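Local coordinates for protein Bd3459 (Bdellovibrio bacteriovorus, PDB 5CEC) that is a predatory endopeptidase of the S13 family that probably cleaves peptidoglycan peptides and is bound by an ankyrin-repeat immunity protein, at residues 63-68 against 304-309; 104-109 against 131-136. The protein carries 1 engineered substitution. One frame throughout, in Å; residues are numbered along the deposited sequence. Where two conformers were deposited one is given.

Interaction 1 (63-68 against 304-309); sequences DDKFPL and EATCEM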
loop_
_atom_site.group_PDB
_atom_site.type_symbol
_atom_site.label_atom_id
_atom_site.label_comp_id
_atom_site.label_asym_id
_atom_site.label_seq_id
_atom_site.Cartn_x
_atom_site.Cartn_y
_atom_site.Cartn_z
ATOM N N ASP A 63 -18.153 14.878 -11.665
ATOM C CA ASP A 63 -17.312 15.926 -12.257
ATOM C C ASP A 63 -16.845 16.999 -11.245
ATOM O O ASP A 63 -16.387 18.098 -11.644
ATOM C CB ASP A 63 -18.057 16.564 -13.443
ATOM C CG ASP A 63 -19.393 17.196 -13.030
ATOM O OD1 ASP A 63 -20.005 16.746 -12.018
ATOM O OD2 ASP A 63 -19.843 18.133 -13.731
ATOM N N ASP A 64 -16.920 16.678 -9.943
ATOM C CA ASP A 64 -16.449 17.577 -8.878
ATOM C C ASP A 64 -15.130 17.059 -8.299
ATOM O O ASP A 64 -14.948 15.828 -8.137
ATOM C CB ASP A 64 -17.473 17.631 -7.749
ATOM C CG ASP A 64 -18.786 18.243 -8.169
ATOM O OD1 ASP A 64 -18.797 18.977 -9.159
ATOM O OD2 ASP A 64 -19.789 17.985 -7.503
ATOM N N LYS A 65 -14.204 17.970 -7.979
ATOM C CA LYS A 65 -12.915 17.539 -7.411
ATOM C C LYS A 65 -13.054 17.144 -5.941
ATOM O O LYS A 65 -13.696 17.864 -5.172
ATOM C CB LYS A 65 -11.815 18.601 -7.505
ATOM C CG LYS A 65 -11.368 18.910 -8.931
ATOM C CD LYS A 65 -10.082 19.746 -8.930
ATOM C CE LYS A 65 -10.293 21.174 -8.492
ATOM N NZ LYS A 65 -9.022 21.928 -8.293
ATOM N N PHE A 66 -12.418 16.023 -5.561
ATOM C CA PHE A 66 -12.330 15.578 -4.158
ATOM C C PHE A 66 -10.916 15.107 -3.857
ATOM O O PHE A 66 -10.170 14.751 -4.785
ATOM C CB PHE A 66 -13.304 14.444 -3.868
ATOM C CG PHE A 66 -14.734 14.827 -4.040
ATOM C CD1 PHE A 66 -15.332 15.690 -3.126
ATOM C CD2 PHE A 66 -15.459 14.405 -5.152
ATOM C CE1 PHE A 66 -16.641 16.056 -3.267
ATOM C CE2 PHE A 66 -16.773 14.776 -5.292
ATOM C CZ PHE A 66 -17.361 15.608 -4.366
ATOM N N PRO A 67 -10.540 15.071 -2.571
ATOM C CA PRO A 67 -9.237 14.509 -2.216
ATOM C C PRO A 67 -9.107 13.046 -2.631
ATOM O O PRO A 67 -10.040 12.275 -2.430
ATOM C CB PRO A 67 -9.188 14.652 -0.709
ATOM C CG PRO A 67 -10.163 15.717 -0.364
ATOM C CD PRO A 67 -11.256 15.589 -1.388
ATOM N N LEU A 68 -7.977 12.719 -3.233
ATOM C CA LEU A 68 -7.739 11.374 -3.746
ATOM C C LEU A 68 -7.002 10.463 -2.788
ATOM O O LEU A 68 -7.072 9.231 -2.905
ATOM C CB LEU A 68 -6.911 11.468 -5.020
ATOM C CG LEU A 68 -7.481 12.296 -6.175
ATOM C CD1 LEU A 68 -6.545 12.233 -7.368
ATOM C CD2 LEU A 68 -8.858 11.761 -6.551
ATOM N N GLU A 304 -6.258 16.589 -5.671
ATOM C CA GLU A 304 -7.684 16.401 -5.897
ATOM C C GLU A 304 -7.951 16.162 -7.359
ATOM O O GLU A 304 -7.237 16.677 -8.219
ATOM C CB GLU A 304 -8.502 17.608 -5.426
ATOM C CG GLU A 304 -8.347 17.936 -3.945
ATOM C CD GLU A 304 -9.436 18.848 -3.434
ATOM O OE1 GLU A 304 -10.153 19.415 -4.252
ATOM O OE2 GLU A 304 -9.521 19.070 -2.221
ATOM N N ALA A 305 -8.994 15.389 -7.626
ATOM C CA ALA A 305 -9.474 15.228 -9.002
ATOM C C ALA A 305 -10.898 14.748 -8.985
ATOM O O ALA A 305 -11.448 14.376 -7.928
ATOM C CB ALA A 305 -8.621 14.225 -9.778
ATOM N N THR A 306 -11.512 14.746 -10.162
ATOM C CA THR A 306 -12.859 14.232 -10.297
ATOM C C THR A 306 -12.856 12.710 -10.402
ATOM O O THR A 306 -11.896 12.098 -10.857
ATOM C CB THR A 306 -13.579 14.844 -11.509
ATOM O OG1 THR A 306 -12.999 14.329 -12.706
ATOM C CG2 THR A 306 -13.518 16.390 -11.511
ATOM N N CYS A 307 -13.992 12.122 -10.063
ATOM C CA CYS A 307 -14.194 10.685 -10.200
ATOM C C CYS A 307 -14.086 10.316 -11.704
ATOM O O CYS A 307 -13.454 9.319 -12.054
ATOM C CB CYS A 307 -15.537 10.300 -9.607
ATOM S SG CYS A 307 -15.755 8.541 -9.341
ATOM N N GLU A 308 -14.676 11.134 -12.594
ATOM C CA GLU A 308 -14.540 10.915 -14.040
ATOM C C GLU A 308 -13.083 10.852 -14.484
ATOM O O GLU A 308 -12.695 9.980 -15.273
ATOM C CB GLU A 308 -15.267 11.992 -14.867
ATOM C CG GLU A 308 -16.767 11.839 -14.883
ATOM C CD GLU A 308 -17.461 12.742 -15.886
ATOM O OE1 GLU A 308 -16.796 13.552 -16.570
ATOM O OE2 GLU A 308 -18.696 12.632 -16.006
ATOM N N MET A 309 -12.256 11.751 -13.940
ATOM C CA MET A 309 -10.838 11.752 -14.278
ATOM C C MET A 309 -10.173 10.424 -13.876
ATOM O O MET A 309 -9.277 9.924 -14.573
ATOM C CB MET A 309 -10.106 12.927 -13.635
ATOM C CG MET A 309 -10.220 14.225 -14.403
ATOM S SD MET A 309 -9.482 14.191 -16.054
ATOM C CE MET A 309 -8.033 13.215 -15.792
HETATM O O HOH W 1 -15.933 13.335 -8.374
HETATM O O HOH W 2 -7.932 20.996 -5.786
#
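F66 and A305 make the hydrogen-bonded pair of a short antiparallel bridge, in which strand 65-67 forms the edge of a small three-stranded sheet and strand 304-306 its middle. F66 N gives A305 O a bond of 3.0 Å, nearly straight at 168°. The return bond, from A305 N to F66 O, is 3.1 Å and more bent, at 152°; E304 CA also brings its hydrogen to F66 O. The tight part lies beside this pair. L68, buried, lays its branch point and both methyls against A305 N from one side, and L68 CD1 reaches A305 CB at 3.8 Å. E304 packs CB and CG on F66 O, and its extended chain runs alongside P67, pointing the same way. M310 of helix 307-322 touches L68 and A305, and the L68 side chain comes close to what is probably the family's SxxK motif but does not contact it. The ring of F66 leaves the small sheet to pack on strands 40-48 and 376-385 of the six-stranded antiparallel sheet.

Only the carboxylate end of E304 is loose and watered. E304 OE1 comes within 3.7 Å of K65 CB, yet no direct salt bridge forms: a water between the charged ends accepts from K65 NZ, while T281 and E285 hold the ammonium from outside.

At the opposite end a water accepts from C307 N at 2.8 Å and donates to D64 O at 2.7 Å; C307 itself is disulfide-bonded to C45. T306 is the N-cap. With chi1 at 71° its OG1 sits between backbone N and carbonyl carbon and accepts from M309 N at 3.0 Å, while the other branch is swung toward the loop, bringing T306 CG2 to 3.3 Å from D63 O.

Interaction 2 (104-109 against 131-136); sequences YDIHIE and MKITKI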
loop_
_atom_site.group_PDB
_atom_site.type_symbol
_atom_site.label_atom_id
_atom_site.label_comp_id
_atom_site.label_asym_id
_atom_site.label_seq_id
_atom_site.Cartn_x
_atom_site.Cartn_y
_atom_site.Cartn_z
ATOM N N TYR A 104 39.799 -0.356 -5.485
ATOM C CA TYR A 104 39.184 0.298 -6.633
ATOM C C TYR A 104 38.645 1.640 -6.225
ATOM O O TYR A 104 38.220 1.819 -5.078
ATOM C CB TYR A 104 38.043 -0.533 -7.179
ATOM C CG TYR A 104 38.500 -1.837 -7.755
ATOM C CD1 TYR A 104 38.657 -2.968 -6.952
ATOM C CD2 TYR A 104 38.793 -1.954 -9.112
ATOM C CE1 TYR A 104 39.084 -4.174 -7.482
ATOM C CE2 TYR A 104 39.226 -3.157 -9.633
ATOM C CZ TYR A 104 39.370 -4.259 -8.817
ATOM O OH TYR A 104 39.803 -5.457 -9.350
ATOM N N ASP A 105 38.690 2.583 -7.160
ATOM C CA ASP A 105 37.902 3.810 -7.071
ATOM C C ASP A 105 36.629 3.608 -7.858
ATOM O O ASP A 105 36.659 3.027 -8.959
ATOM C CB ASP A 105 38.650 5.017 -7.646
ATOM C CG ASP A 105 39.797 5.481 -6.770
ATOM O OD1 ASP A 105 39.830 5.183 -5.551
ATOM O OD2 ASP A 105 40.678 6.170 -7.332
ATOM N N ILE A 106 35.508 4.085 -7.316
ATOM C CA ILE A 106 34.224 3.921 -7.974
ATOM C C ILE A 106 33.468 5.222 -7.948
ATOM O O ILE A 106 33.263 5.794 -6.885
ATOM C CB ILE A 106 33.368 2.820 -7.360
ATOM C CG1 ILE A 106 34.106 1.479 -7.453
ATOM C CG2 ILE A 106 32.015 2.728 -8.073
ATOM C CD1 ILE A 106 33.331 0.301 -6.912
ATOM N N HIS A 107 33.020 5.671 -9.115
ATOM C CA HIS A 107 32.104 6.801 -9.204
ATOM C C HIS A 107 30.733 6.301 -9.631
ATOM O O HIS A 107 30.624 5.636 -10.656
ATOM C CB HIS A 107 32.562 7.860 -10.204
ATOM C CG HIS A 107 31.567 8.965 -10.418
ATOM N ND1 HIS A 107 31.345 9.959 -9.488
ATOM C CD2 HIS A 107 30.727 9.223 -11.448
ATOM C CE1 HIS A 107 30.445 10.801 -9.962
ATOM N NE2 HIS A 107 30.036 10.365 -11.133
ATOM N N ILE A 108 29.695 6.602 -8.850
ATOM C CA ILE A 108 28.314 6.262 -9.205
ATOM C C ILE A 108 27.649 7.399 -9.997
ATOM O O ILE A 108 27.463 8.508 -9.489
ATOM C CB ILE A 108 27.465 5.927 -7.976
ATOM C CG1 ILE A 108 28.074 4.749 -7.184
ATOM C CG2 ILE A 108 26.050 5.591 -8.406
ATOM C CD1 ILE A 108 27.399 4.482 -5.858
ATOM N N GLU A 109 27.358 7.122 -11.257
ATOM C CA GLU A 109 26.600 7.988 -12.120
ATOM C C GLU A 109 25.156 7.542 -11.987
ATOM O O GLU A 109 24.756 6.488 -12.502
ATOM C CB GLU A 109 27.132 7.876 -13.563
ATOM C CG GLU A 109 26.279 8.621 -14.586
ATOM C CD GLU A 109 26.757 8.444 -16.021
ATOM O OE1 GLU A 109 27.754 7.733 -16.250
ATOM O OE2 GLU A 109 26.108 8.995 -16.939
ATOM N N MET A 131 32.373 -9.710 -8.331
ATOM C CA MET A 131 33.428 -9.171 -9.183
ATOM C C MET A 131 34.795 -9.066 -8.512
ATOM O O MET A 131 35.717 -8.517 -9.103
ATOM C CB MET A 131 33.047 -7.767 -9.661
ATOM C CG MET A 131 31.760 -7.701 -10.407
ATOM S SD MET A 131 31.881 -6.273 -11.454
ATOM C CE MET A 131 32.795 -7.024 -12.801
ATOM N N LYS A 132 34.935 -9.585 -7.299
ATOM C CA LYS A 132 36.188 -9.490 -6.513
ATOM C C LYS A 132 36.521 -8.032 -6.121
ATOM O O LYS A 132 37.694 -7.672 -5.957
ATOM C CB LYS A 132 37.361 -10.244 -7.191
ATOM C CG LYS A 132 37.060 -11.722 -7.333
ATOM C CD LYS A 132 36.835 -12.424 -5.992
ATOM C CE LYS A 132 36.717 -13.939 -6.116
ATOM N NZ LYS A 132 35.583 -14.343 -6.990
ATOM N N ILE A 133 35.480 -7.206 -5.961
ATOM C CA ILE A 133 35.629 -5.873 -5.415
ATOM C C ILE A 133 35.191 -5.944 -3.960
ATOM O O ILE A 133 34.016 -6.157 -3.670
ATOM C CB ILE A 133 34.822 -4.838 -6.207
ATOM C CG1 ILE A 133 35.264 -4.833 -7.664
ATOM C CG2 ILE A 133 35.022 -3.469 -5.574
ATOM C CD1 ILE A 133 34.432 -3.970 -8.580
ATOM N N THR A 134 36.147 -5.818 -3.054
ATOM C CA THR A 134 35.885 -5.863 -1.616
ATOM C C THR A 134 36.332 -4.610 -0.879
ATOM O O THR A 134 35.905 -4.385 0.264
ATOM C CB THR A 134 36.604 -7.056 -0.947
ATOM O OG1 THR A 134 38.008 -6.968 -1.203
ATOM C CG2 THR A 134 36.081 -8.349 -1.479
ATOM N N LYS A 135 37.235 -3.852 -1.496
ATOM C CA LYS A 135 37.773 -2.633 -0.916
ATOM C C LYS A 135 37.659 -1.541 -1.943
ATOM O O LYS A 135 38.164 -1.687 -3.053
ATOM C CB LYS A 135 39.240 -2.840 -0.535
ATOM C CG LYS A 135 39.417 -3.716 0.691
ATOM C CD LYS A 135 40.860 -4.200 0.861
ATOM C CE LYS A 135 40.945 -5.457 1.737
ATOM N NZ LYS A 135 40.331 -6.673 1.109
ATOM N N ILE A 136 37.028 -0.452 -1.544
ATOM C CA ILE A 136 36.883 0.742 -2.352
ATOM C C ILE A 136 37.642 1.856 -1.659
ATOM O O ILE A 136 37.421 2.153 -0.473
ATOM C CB ILE A 136 35.409 1.147 -2.518
ATOM C CG1 ILE A 136 34.632 0.029 -3.223
ATOM C CG2 ILE A 136 35.291 2.456 -3.291
ATOM C CD1 ILE A 136 33.118 0.160 -3.169
HETATM O O HOH W 3 39.916 -7.538 -7.550
#
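I106 and I136 meet through their terminal methyls, CD1 to CD1 at 3.8 Å, with the two side chains crossing at about a right angle. I133 joins them from the loop: its CG2 branch packs on Y104 CD1 and faces I106 CD1 more distantly, while CG1, anti to the carbonyl carbon (chi1 -58°), is laid over one face of the Y104 ring. That CH-pi contact puts I133 CG1 4.1 Å from the ring centroid, displaced toward the CD1-CE1 rim. L128 of helix 118-130 touches both I106 and I133, closing this apolar cluster against the helix.

Farther out the backbones take over. Y104 N donates to K135 O at 3.2 Å, a bent bond of 142°, and Y104 O receives the CA hydrogen of I136. At the polar edge a water lies in the plane of the tyrosine ring, 2.8 Å from Y104 OH, and donates to K132 O at 2.7 Å. K132, with positive phi, is the C-prime residue of the Schellman motif that ends helix 118-130. The chain then turns into strand 135-141, which lies parallel to strand 104-109: a beta-alpha-beta unit within a mixed sheet.

Overall arrangement
Interactions 1 and 2 lie on opposite sides of the chain's centre, their own centres about 49 Å apart, and hold different elements. Both are partly buried. The contact of 63-68 with 304-309 is long-range, spanning more than 230 residues and joining an edge strand to the middle strand and helix start of a small sheet, beside the large antiparallel sheet. Interaction 2 is local, closing one beta-alpha-beta unit in a separate mixed sheet. Their chemistry differs accordingly: paired backbone bonds, a helix cap and a leucine on an alanine in the first; isoleucine methyls, a tyrosine face and a single backbone bond in the second. Waters bridge the polar margins of both.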